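Local coordinates for protein choloylglycine hydrolase (Clostridium perfringens, PDB 2BJF) that hydrolyses the amide bond of glycine- and taurine-conjugated bile salts to release free bile acids, and also acts as a bile acid amine N-acyltransferase, at residues 153-158 with 171-176; 190-195 with 232-237; 264-267 with 273-276. All blocks are in the same frame, centred on the assembly; numbering follows the deposited sequence.

The three contacts follow one another along the chain; none nests inside or crosses another. Interaction 1 encloses residues 159-170, which include strand 163-167. It joins a strand of one beta-sheet to the edge strand 172-173 of the other. Interaction 2 closes a longer excursion, residues 196-231, and brings the loop after helix 179-186 against helix 225-243. Interaction 3 closes a short loop of five residues just before strand 275-283. Interactions 1 and 2 touch, with Val-172 packed on Val-232, so helix 225-243 links the edge strand to the loop. Interaction 3 lies apart, but its strand belongs to the same sheet as 172-173. Interactions 2 and 3 both meet a third subunit.

Interaction 1 of 3, residues 153-158 with 171-176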
ATOM      1  N   SER A 153      12.494  22.986  16.603  1.00 11.92           N
ATOM      2  CA  SER A 153      12.847  21.622  16.985  1.00 11.61           C
ATOM      3  C   SER A 153      14.095  21.156  16.246  1.00 11.32           C
ATOM      4  O   SER A 153      14.305  21.509  15.084  1.00 11.21           O
ATOM      5  CB  SER A 153      11.690  20.661  16.694  1.00 11.70           C
ATOM      6  OG  SER A 153      10.563  20.938  17.510  1.00 12.21           O
ATOM      7  N   ILE A 154      14.923  20.370  16.934  1.00 10.91           N
ATOM      8  CA  ILE A 154      16.090  19.736  16.316  1.00 10.68           C
ATOM      9  C   ILE A 154      16.128  18.233  16.598  1.00 10.65           C
ATOM     10  O   ILE A 154      15.497  17.751  17.545  1.00 10.48           O
ATOM     11  CB  ILE A 154      17.435  20.401  16.741  1.00 10.69           C
ATOM     12  CG1 ILE A 154      17.581  20.436  18.268  1.00 10.55           C
ATOM     13  CG2 ILE A 154      17.565  21.800  16.125  1.00 10.90           C
ATOM     14  CD1 ILE A 154      18.996  20.736  18.753  1.00 10.48           C
ATOM     15  N   VAL A 155      16.854  17.503  15.755  1.00 10.46           N
ATOM     16  CA  VAL A 155      17.045  16.065  15.917  1.00 10.52           C
ATOM     17  C   VAL A 155      18.540  15.779  16.016  1.00 10.59           C
ATOM     18  O   VAL A 155      19.327  16.259  15.196  1.00 10.62           O
ATOM     19  CB  VAL A 155      16.411  15.267  14.749  1.00 10.40           C
ATOM     20  CG1 VAL A 155      16.774  13.784  14.827  1.00 10.47           C
ATOM     21  CG2 VAL A 155      14.894  15.444  14.745  1.00 10.50           C
ATOM     22  N   VAL A 156      18.919  15.008  17.032  1.00 10.73           N
ATOM     23  CA  VAL A 156      20.323  14.686  17.290  1.00 11.05           C
ATOM     24  C   VAL A 156      20.578  13.202  17.053  1.00 11.26           C
ATOM     25  O   VAL A 156      19.999  12.349  17.727  1.00 11.20           O
ATOM     26  CB  VAL A 156      20.732  15.063  18.735  1.00 10.93           C
ATOM     27  CG1 VAL A 156      22.209  14.771  18.970  1.00 11.14           C
ATOM     28  CG2 VAL A 156      20.426  16.529  19.016  1.00 11.19           C
ATOM     29  N   GLU A 157      21.445  12.902  16.088  1.00 11.76           N
ATOM     30  CA  GLU A 157      21.772  11.520  15.739  1.00 12.25           C
ATOM     31  C   GLU A 157      23.273  11.363  15.551  1.00 13.02           C
ATOM     32  O   GLU A 157      23.870  12.046  14.721  1.00 12.96           O
ATOM     33  CB  GLU A 157      21.035  11.092  14.463  1.00 12.22           C
ATOM     34  CG  GLU A 157      19.516  11.097  14.598  1.00 11.75           C
ATOM     35  CD  GLU A 157      18.774  10.690  13.334  1.00 11.92           C
ATOM     36  OE1 GLU A 157      19.357  10.743  12.229  1.00 11.49           O
ATOM     37  OE2 GLU A 157      17.586  10.327  13.458  1.00 11.09           O
ATOM     38  N   GLN A 158      23.885  10.474  16.328  1.00 13.94           N
ATOM     39  CA  GLN A 158      25.299  10.175  16.131  1.00 14.92           C
ATOM     40  C   GLN A 158      25.479   8.909  15.309  1.00 15.69           C
ATOM     41  O   GLN A 158      25.016   7.831  15.690  1.00 15.66           O
ATOM     42  CB  GLN A 158      26.065  10.076  17.452  1.00 14.85           C
ATOM     43  CG  GLN A 158      27.578   9.991  17.245  1.00 15.28           C
ATOM     44  CD  GLN A 158      28.377  10.317  18.488  1.00 15.45           C
ATOM     45  OE1 GLN A 158      28.253  11.402  19.057  1.00 15.21           O
ATOM     46  NE2 GLN A 158      29.226   9.382  18.904  1.00 16.16           N
ATOM     47  N   GLY A 171       8.198  18.485  12.649  1.00 11.10           N
ATOM     48  CA  GLY A 171       7.568  18.486  13.969  1.00 10.77           C
ATOM     49  C   GLY A 171       7.403  17.104  14.577  1.00 10.56           C
ATOM     50  O   GLY A 171       6.713  16.945  15.592  1.00 10.33           O
ATOM     51  N   VAL A 172       8.032  16.106  13.960  1.00 10.16           N
ATOM     52  CA  VAL A 172       7.893  14.714  14.394  1.00 10.09           C
ATOM     53  C   VAL A 172       9.214  13.942  14.344  1.00  9.84           C
ATOM     54  O   VAL A 172      10.164  14.353  13.670  1.00  9.81           O
ATOM     55  CB  VAL A 172       6.819  13.936  13.564  1.00 10.10           C
ATOM     56  CG1 VAL A 172       5.500  14.710  13.481  1.00 10.12           C
ATOM     57  CG2 VAL A 172       7.334  13.604  12.168  1.00 10.45           C
ATOM     58  N   LEU A 173       9.256  12.823  15.062  1.00  9.71           N
ATOM     59  CA  LEU A 173      10.375  11.885  15.004  1.00  9.77           C
ATOM     60  C   LEU A 173       9.874  10.494  15.365  1.00  9.85           C
ATOM     61  O   LEU A 173       8.964  10.354  16.176  1.00 10.00           O
ATOM     62  CB  LEU A 173      11.491  12.308  15.970  1.00  9.77           C
ATOM     63  CG  LEU A 173      12.843  11.587  15.871  1.00  9.74           C
ATOM     64  CD1 LEU A 173      13.525  11.880  14.538  1.00 10.02           C
ATOM     65  CD2 LEU A 173      13.751  11.967  17.031  1.00  9.74           C
ATOM     66  N   THR A 174      10.450   9.465  14.751  1.00  9.80           N
ATOM     67  CA  THR A 174      10.198   8.097  15.204  1.00  9.82           C
ATOM     68  C   THR A 174      11.514   7.387  15.523  1.00 10.08           C
ATOM     69  O   THR A 174      12.235   7.793  16.437  1.00 10.10           O
ATOM     70  CB  THR A 174       9.314   7.270  14.223  1.00  9.78           C
ATOM     71  OG1 THR A 174       9.953   7.177  12.944  1.00  9.48           O
ATOM     72  CG2 THR A 174       7.929   7.898  14.070  1.00  9.71           C
ATOM     73  N   ASN A 175      11.823   6.340  14.766  1.00 10.26           N
ATOM     74  CA  ASN A 175      13.020   5.544  14.994  1.00 10.81           C
ATOM     75  C   ASN A 175      13.828   5.429  13.697  1.00 10.94           C
ATOM     76  O   ASN A 175      13.774   6.336  12.864  1.00 11.07           O
ATOM     77  CB  ASN A 175      12.633   4.183  15.586  1.00 10.94           C
ATOM     78  CG  ASN A 175      11.683   4.311  16.776  1.00 11.42           C
ATOM     79  OD1 ASN A 175      10.479   4.073  16.654  1.00 12.35           O
ATOM     80  ND2 ASN A 175      12.218   4.712  17.923  1.00 11.73           N
ATOM     81  N   SER A 176      14.579   4.341  13.526  1.00 11.15           N
ATOM     82  CA  SER A 176      15.437   4.162  12.345  1.00 11.26           C
ATOM     83  C   SER A 176      14.622   4.034  11.048  1.00 11.32           C
ATOM     84  O   SER A 176      13.491   3.551  11.086  1.00 11.46           O
ATOM     85  CB  SER A 176      16.361   2.957  12.533  1.00 11.38           C
ATOM     86  OG  SER A 176      17.264   3.186  13.604  1.00 11.51           O
TER
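The two stacked beta-sheets of the Ntn-hydrolase alpha-beta-beta-alpha fold meet here through Val-155 and Leu-173. Strand 153-158 belongs to one sheet. The short strand 172-173 is the edge of the other, beside strand 3-8. The two side chains reach toward each other tip to tip. Leu-173 CD1 sits against both methyls of Val-155, with CG1 and CG2 each 3.8 Å from it. Leu-173 CD2 is farther from Val-155 CG1, at 4.2 Å. Leu-173 CG is anti to the backbone N (chi1 -170°), which sends the branch across the gap between the sheets. No hydrogen bond joins the two segments directly. Glu-157 OE2 comes only to 4.5 Å from Leu-173 CD1, and its polar partner is His-143 ND1. The other nitrogen of His-143 bonds to Thr-174 O. Asn-175, just beyond, lines the taurine pocket. The direct contact is essentially methyl on methyl, between Val-155 and Leu-173. The polar link runs through His-143, whose two acceptor partners are consistent with a positively charged ring, and it would tie the strand bearing Glu-157 to the chain leading into the pocket.

Interaction 2 of 3, residues 190-195 with 232-237; sequences VGLRYN and VAFLRD
Leu-192 and Tyr-194 reach from an irregular loop to one side of helix 225-243, where they meet Phe-234 and Asp-237. The tight part begins with a CH-pi contact. Leu-192 CD1 sits 3.7 Å from the centroid of the Phe-234 ring and only 3° off the ring normal. The methyl is thus centred over the face, almost equally far from all six ring carbons. The edge of the same ring is met by the hydroxyl of Tyr-194, whose OH is 3.3 Å from Phe-234 CD1.

That hydroxyl makes the one hydrogen bond across the contact. Tyr-194 OH donates to Asp-237 OD2 over 2.6 Å, a short bond. The acceptor uses its anti lone pair, away from the other carboxylate oxygen, and it lies at the edge of the tyrosine ring, in its plane. The ring and carboxylate planes are 49° apart. Asp-237 CG is anti to the backbone N (chi1 179°), which swings the carboxylate round to the hydroxyl. Lys-241, one turn further along the helix, forms a salt bridge with the same OD2. This second partner would help to keep Asp-237 ionised.

Toward the helix the rest of the loop is looser: Arg-193 and Asn-195 make no contact with 232-237. Asn-195 is the exposed one. Arg-193 is only partly exposed and turns to the second subunit, where it bonds to Gly-191 O. That subunit also packs Phe-200 edge-to-face against Phe-234, while Gly-264 of the third subunit packs on Tyr-194. The contact lies away from the bile-salt sites. Helix 225-243 belongs to a helical layer of the Ntn-hydrolase alpha-beta-beta-alpha sandwich and packs on the sheet that holds strands 172-173 and 3-8. Loop 190-195 closes on this helix beside two neighbouring subunits.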
ATOM      1  N   VAL A 190       3.490  13.061  -1.782  1.00  9.95           N
ATOM      2  CA  VAL A 190       2.996  14.367  -2.244  1.00  9.77           C
ATOM      3  C   VAL A 190       1.584  14.286  -2.842  1.00  9.70           C
ATOM      4  O   VAL A 190       0.886  15.299  -2.937  1.00  9.64           O
ATOM      5  CB  VAL A 190       3.963  15.048  -3.259  1.00  9.75           C
ATOM      6  CG1 VAL A 190       5.277  15.432  -2.590  1.00  9.92           C
ATOM      7  CG2 VAL A 190       4.216  14.160  -4.473  1.00  9.55           C
ATOM      8  N   GLY A 191       1.171  13.078  -3.227  1.00  9.59           N
ATOM      9  CA  GLY A 191      -0.142  12.853  -3.827  1.00  9.87           C
ATOM     10  C   GLY A 191      -1.287  12.670  -2.844  1.00 10.00           C
ATOM     11  O   GLY A 191      -2.434  12.486  -3.259  1.00 10.02           O
ATOM     12  N   LEU A 192      -0.987  12.716  -1.547  1.00 10.11           N
ATOM     13  CA  LEU A 192      -2.017  12.590  -0.508  1.00 10.30           C
ATOM     14  C   LEU A 192      -2.918  13.823  -0.446  1.00 10.41           C
ATOM     15  O   LEU A 192      -2.466  14.943  -0.688  1.00 10.39           O
ATOM     16  CB  LEU A 192      -1.388  12.339   0.867  1.00 10.29           C
ATOM     17  CG  LEU A 192      -0.655  11.022   1.144  1.00 10.53           C
ATOM     18  CD1 LEU A 192      -0.029  11.071   2.532  1.00 11.31           C
ATOM     19  CD2 LEU A 192      -1.576   9.810   1.009  1.00 11.26           C
ATOM     20  N   ARG A 193      -4.191  13.605  -0.119  1.00 10.56           N
ATOM     21  CA  ARG A 193      -5.169  14.688  -0.003  1.00 10.78           C
ATOM     22  C   ARG A 193      -6.060  14.494   1.221  1.00 11.13           C
ATOM     23  O   ARG A 193      -6.563  13.395   1.463  1.00 11.14           O
ATOM     24  CB  ARG A 193      -6.033  14.783  -1.266  1.00 10.82           C
ATOM     25  CG  ARG A 193      -5.318  15.379  -2.473  1.00 10.67           C
ATOM     26  CD  ARG A 193      -6.215  15.407  -3.703  1.00 10.58           C
ATOM     27  NE  ARG A 193      -6.363  14.086  -4.315  1.00 10.08           N
ATOM     28  CZ  ARG A 193      -7.043  13.843  -5.433  1.00 10.31           C
ATOM     29  NH1 ARG A 193      -7.655  14.829  -6.079  1.00 10.36           N
ATOM     30  NH2 ARG A 193      -7.114  12.607  -5.909  1.00 10.49           N
ATOM     31  N   TYR A 194      -6.250  15.563   1.990  1.00 11.37           N
ATOM     32  CA  TYR A 194      -7.110  15.508   3.174  1.00 11.76           C
ATOM     33  C   TYR A 194      -8.574  15.669   2.786  1.00 12.01           C
ATOM     34  O   TYR A 194      -9.469  15.185   3.483  1.00 12.22           O
ATOM     35  CB  TYR A 194      -6.714  16.578   4.196  1.00 11.79           C
ATOM     36  CG  TYR A 194      -5.234  16.632   4.500  1.00 11.71           C
ATOM     37  CD1 TYR A 194      -4.533  15.479   4.859  1.00 11.79           C
ATOM     38  CD2 TYR A 194      -4.535  17.836   4.430  1.00 11.89           C
ATOM     39  CE1 TYR A 194      -3.172  15.522   5.135  1.00 11.72           C
ATOM     40  CE2 TYR A 194      -3.171  17.892   4.705  1.00 11.93           C
ATOM     41  CZ  TYR A 194      -2.499  16.731   5.059  1.00 11.79           C
ATOM     42  OH  TYR A 194      -1.155  16.772   5.337  1.00 11.98           O
ATOM     43  N   ASN A 195      -8.803  16.354   1.668  1.00 12.11           N
ATOM     44  CA  ASN A 195     -10.147  16.595   1.161  1.00 12.45           C
ATOM     45  C   ASN A 195     -10.712  15.372   0.455  1.00 12.21           C
ATOM     46  O   ASN A 195     -10.024  14.729  -0.338  1.00 12.31           O
ATOM     47  CB  ASN A 195     -10.156  17.800   0.217  1.00 12.71           C
ATOM     48  CG  ASN A 195      -9.821  19.101   0.925  1.00 13.82           C
ATOM     49  OD1 ASN A 195      -9.985  19.224   2.140  1.00 15.46           O
ATOM     50  ND2 ASN A 195      -9.349  20.083   0.163  1.00 15.29           N
ATOM     51  N   VAL A 232       2.133  10.374  11.313  1.00  9.80           N
ATOM     52  CA  VAL A 232       2.162  11.497  12.258  1.00 10.04           C
ATOM     53  C   VAL A 232       2.486  12.827  11.558  1.00  9.93           C
ATOM     54  O   VAL A 232       1.922  13.865  11.903  1.00 10.06           O
ATOM     55  CB  VAL A 232       3.075  11.214  13.495  1.00 10.06           C
ATOM     56  CG1 VAL A 232       4.548  11.121  13.113  1.00 10.30           C
ATOM     57  CG2 VAL A 232       2.857  12.251  14.586  1.00 10.97           C
ATOM     58  N   ALA A 233       3.365  12.783  10.559  1.00 10.04           N
ATOM     59  CA  ALA A 233       3.731  13.986   9.809  1.00 10.02           C
ATOM     60  C   ALA A 233       2.524  14.607   9.104  1.00 10.07           C
ATOM     61  O   ALA A 233       2.313  15.820   9.175  1.00 10.04           O
ATOM     62  CB  ALA A 233       4.834  13.679   8.809  1.00 10.03           C
ATOM     63  N   PHE A 234       1.730  13.771   8.439  1.00 10.28           N
ATOM     64  CA  PHE A 234       0.572  14.255   7.692  1.00 10.36           C
ATOM     65  C   PHE A 234      -0.646  14.566   8.565  1.00 10.51           C
ATOM     66  O   PHE A 234      -1.373  15.516   8.283  1.00 10.40           O
ATOM     67  CB  PHE A 234       0.224  13.302   6.542  1.00 10.39           C
ATOM     68  CG  PHE A 234       1.149  13.425   5.363  1.00 10.46           C
ATOM     69  CD1 PHE A 234       0.930  14.397   4.388  1.00 10.87           C
ATOM     70  CD2 PHE A 234       2.250  12.585   5.236  1.00 10.69           C
ATOM     71  CE1 PHE A 234       1.794  14.524   3.293  1.00 11.33           C
ATOM     72  CE2 PHE A 234       3.121  12.701   4.147  1.00 11.01           C
ATOM     73  CZ  PHE A 234       2.890  13.675   3.174  1.00 11.35           C
ATOM     74  N   LEU A 235      -0.860  13.784   9.625  1.00 10.80           N
ATOM     75  CA  LEU A 235      -1.933  14.077  10.583  1.00 11.07           C
ATOM     76  C   LEU A 235      -1.707  15.424  11.267  1.00 11.00           C
ATOM     77  O   LEU A 235      -2.650  16.192  11.468  1.00 11.08           O
ATOM     78  CB  LEU A 235      -2.066  12.973  11.638  1.00 11.25           C
ATOM     79  CG  LEU A 235      -2.564  11.590  11.213  1.00 12.14           C
ATOM     80  CD1 LEU A 235      -2.575  10.682  12.420  1.00 13.11           C
ATOM     81  CD2 LEU A 235      -3.942  11.636  10.577  1.00 13.45           C
ATOM     82  N   ARG A 236      -0.452  15.698  11.619  1.00 11.08           N
ATOM     83  CA  ARG A 236      -0.066  16.976  12.213  1.00 11.19           C
ATOM     84  C   ARG A 236      -0.281  18.120  11.223  1.00 11.20           C
ATOM     85  O   ARG A 236      -0.890  19.135  11.564  1.00 11.20           O
ATOM     86  CB  ARG A 236       1.396  16.931  12.668  1.00 11.16           C
ATOM     87  CG  ARG A 236       1.910  18.219  13.289  1.00 11.65           C
ATOM     88  CD  ARG A 236       3.415  18.166  13.485  1.00 11.76           C
ATOM     89  NE  ARG A 236       3.908  19.363  14.162  1.00 11.98           N
ATOM     90  CZ  ARG A 236       4.329  20.462  13.545  1.00 12.97           C
ATOM     91  NH1 ARG A 236       4.334  20.532  12.218  1.00 13.00           N
ATOM     92  NH2 ARG A 236       4.752  21.498  14.257  1.00 13.49           N
ATOM     93  N   ASP A 237       0.216  17.941  10.000  1.00 11.16           N
ATOM     94  CA  ASP A 237       0.083  18.948   8.949  1.00 11.30           C
ATOM     95  C   ASP A 237      -1.378  19.308   8.683  1.00 11.27           C
ATOM     96  O   ASP A 237      -1.720  20.488   8.566  1.00 11.19           O
ATOM     97  CB  ASP A 237       0.749  18.468   7.657  1.00 11.44           C
ATOM     98  CG  ASP A 237       0.618  19.471   6.525  1.00 11.96           C
ATOM     99  OD1 ASP A 237       1.199  20.573   6.626  1.00 13.22           O
ATOM    100  OD2 ASP A 237      -0.066  19.153   5.533  1.00 12.25           O
TER

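Interaction 3 of 3, residues 264-267 with 273-276; sequences GSTR and SDLT
The guanidinium of Arg-267 is met at its edge by Ser-273 OG, which lies in the guanidinium plane. Arg-267 NH1 donates to this oxygen over 3.1 Å at an angle of 160°. The arginine side chain starts away from the other segment, but bends at chi2 and chi3 fold it back to the serine. Ser-273 OG also receives a weak bond from Gly-264 N, bent to 125°. Its strongest partner is Asp-243 of the third subunit, which forms a long, weak ion pair with Arg-267 as well.

The backbones are held by a single bridge between Arg-267 and Ser-273. Asp-274 N donates to Thr-266 O at 2.9 Å, nearly in line with the carbonyl. Beside this bond, Thr-266 CG2 packs 3.8 Å from Asp-274 CB. One water accepts from Thr-266 N at 3.0 Å and lies 2.9 Å from Asp-274 O, bridging the segments. The Asp-274 side chain is about 5 Å from the bound taurine, so the bonds close the loop near the active site. With two N-H groups directed at Ser-273 OG, its own proton probably points to Asp-243 of the third subunit. The serine thus relays the loop to the interface.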
ATOM      1  N   GLY A 264      -0.653  -7.462  21.222  1.00 10.52           N
ATOM      2  CA  GLY A 264      -0.853  -8.665  20.420  1.00 10.51           C
ATOM      3  C   GLY A 264      -0.389  -8.611  18.975  1.00 10.59           C
ATOM      4  O   GLY A 264      -0.020  -9.640  18.407  1.00 10.52           O
ATOM      5  N   SER A 265      -0.407  -7.420  18.376  1.00 10.56           N
ATOM      6  CA  SER A 265      -0.174  -7.276  16.930  1.00 10.63           C
ATOM      7  C   SER A 265       1.238  -6.864  16.519  1.00 10.90           C
ATOM      8  O   SER A 265       1.604  -6.990  15.348  1.00 10.93           O
ATOM      9  CB  SER A 265      -1.210  -6.335  16.302  1.00 10.55           C
ATOM     10  OG  SER A 265      -1.376  -5.159  17.072  1.00  9.85           O
ATOM     11  N   THR A 266       2.020  -6.363  17.473  1.00 11.13           N
ATOM     12  CA  THR A 266       3.434  -6.068  17.241  1.00 11.53           C
ATOM     13  C   THR A 266       4.279  -6.958  18.151  1.00 11.86           C
ATOM     14  O   THR A 266       4.676  -6.557  19.250  1.00 12.00           O
ATOM     15  CB  THR A 266       3.756  -4.563  17.445  1.00 11.48           C
ATOM     16  OG1 THR A 266       2.874  -3.773  16.640  1.00 11.55           O
ATOM     17  CG2 THR A 266       5.200  -4.249  17.050  1.00 11.77           C
ATOM     18  N   ARG A 267       4.531  -8.177  17.683  1.00 12.28           N
ATOM     19  CA  ARG A 267       5.242  -9.186  18.465  1.00 12.78           C
ATOM     20  C   ARG A 267       6.729  -9.205  18.137  1.00 13.03           C
ATOM     21  O   ARG A 267       7.115  -9.310  16.970  1.00 13.19           O
ATOM     22  CB  ARG A 267       4.636 -10.575  18.227  1.00 12.85           C
ATOM     23  CG  ARG A 267       3.143 -10.683  18.537  1.00 13.30           C
ATOM     24  CD  ARG A 267       2.871 -10.830  20.030  1.00 14.33           C
ATOM     25  NE  ARG A 267       3.143 -12.187  20.501  1.00 15.35           N
ATOM     26  CZ  ARG A 267       2.991 -12.597  21.758  1.00 15.84           C
ATOM     27  NH1 ARG A 267       2.570 -11.756  22.695  1.00 15.85           N
ATOM     28  NH2 ARG A 267       3.264 -13.854  22.080  1.00 16.27           N
ATOM     29  N   SER A 273       4.637  -8.694  23.405  1.00 14.51           N
ATOM     30  CA  SER A 273       3.884  -7.624  22.760  1.00 13.84           C
ATOM     31  C   SER A 273       4.512  -6.256  23.012  1.00 13.54           C
ATOM     32  O   SER A 273       4.649  -5.821  24.160  1.00 13.38           O
ATOM     33  CB  SER A 273       2.421  -7.632  23.210  1.00 13.90           C
ATOM     34  OG  SER A 273       1.738  -8.753  22.681  1.00 13.77           O
ATOM     35  N   ASP A 274       4.903  -5.597  21.926  1.00 12.97           N
ATOM     36  CA  ASP A 274       5.384  -4.224  21.970  1.00 12.63           C
ATOM     37  C   ASP A 274       4.170  -3.307  22.108  1.00 12.27           C
ATOM     38  O   ASP A 274       3.219  -3.409  21.327  1.00 12.14           O
ATOM     39  CB  ASP A 274       6.162  -3.907  20.688  1.00 12.76           C
ATOM     40  CG  ASP A 274       7.161  -2.772  20.858  1.00 13.12           C
ATOM     41  OD1 ASP A 274       7.224  -2.157  21.943  1.00 13.72           O
ATOM     42  OD2 ASP A 274       7.893  -2.490  19.884  1.00 13.42           O
ATOM     43  N   LEU A 275       4.198  -2.434  23.113  1.00 11.85           N
ATOM     44  CA  LEU A 275       3.064  -1.559  23.423  1.00 11.46           C
ATOM     45  C   LEU A 275       3.485  -0.102  23.501  1.00 11.11           C
ATOM     46  O   LEU A 275       4.631   0.196  23.834  1.00 11.01           O
ATOM     47  CB  LEU A 275       2.446  -1.929  24.781  1.00 11.66           C
ATOM     48  CG  LEU A 275       2.207  -3.375  25.221  1.00 11.62           C
ATOM     49  CD1 LEU A 275       1.608  -3.407  26.622  1.00 12.42           C
ATOM     50  CD2 LEU A 275       1.309  -4.099  24.246  1.00 12.38           C
ATOM     51  N   THR A 276       2.551   0.802  23.213  1.00 10.65           N
ATOM     52  CA  THR A 276       2.704   2.193  23.624  1.00 10.26           C
ATOM     53  C   THR A 276       2.398   2.218  25.120  1.00 10.17           C
ATOM     54  O   THR A 276       1.231   2.284  25.530  1.00 10.11           O
ATOM     55  CB  THR A 276       1.791   3.147  22.828  1.00 10.17           C
ATOM     56  OG1 THR A 276       2.174   3.117  21.448  1.00 10.54           O
ATOM     57  CG2 THR A 276       1.912   4.582  23.347  1.00 10.00           C
TER
HETATM   58  O   HOH W   1       1.706  -5.648  20.347  1.00 10.15           O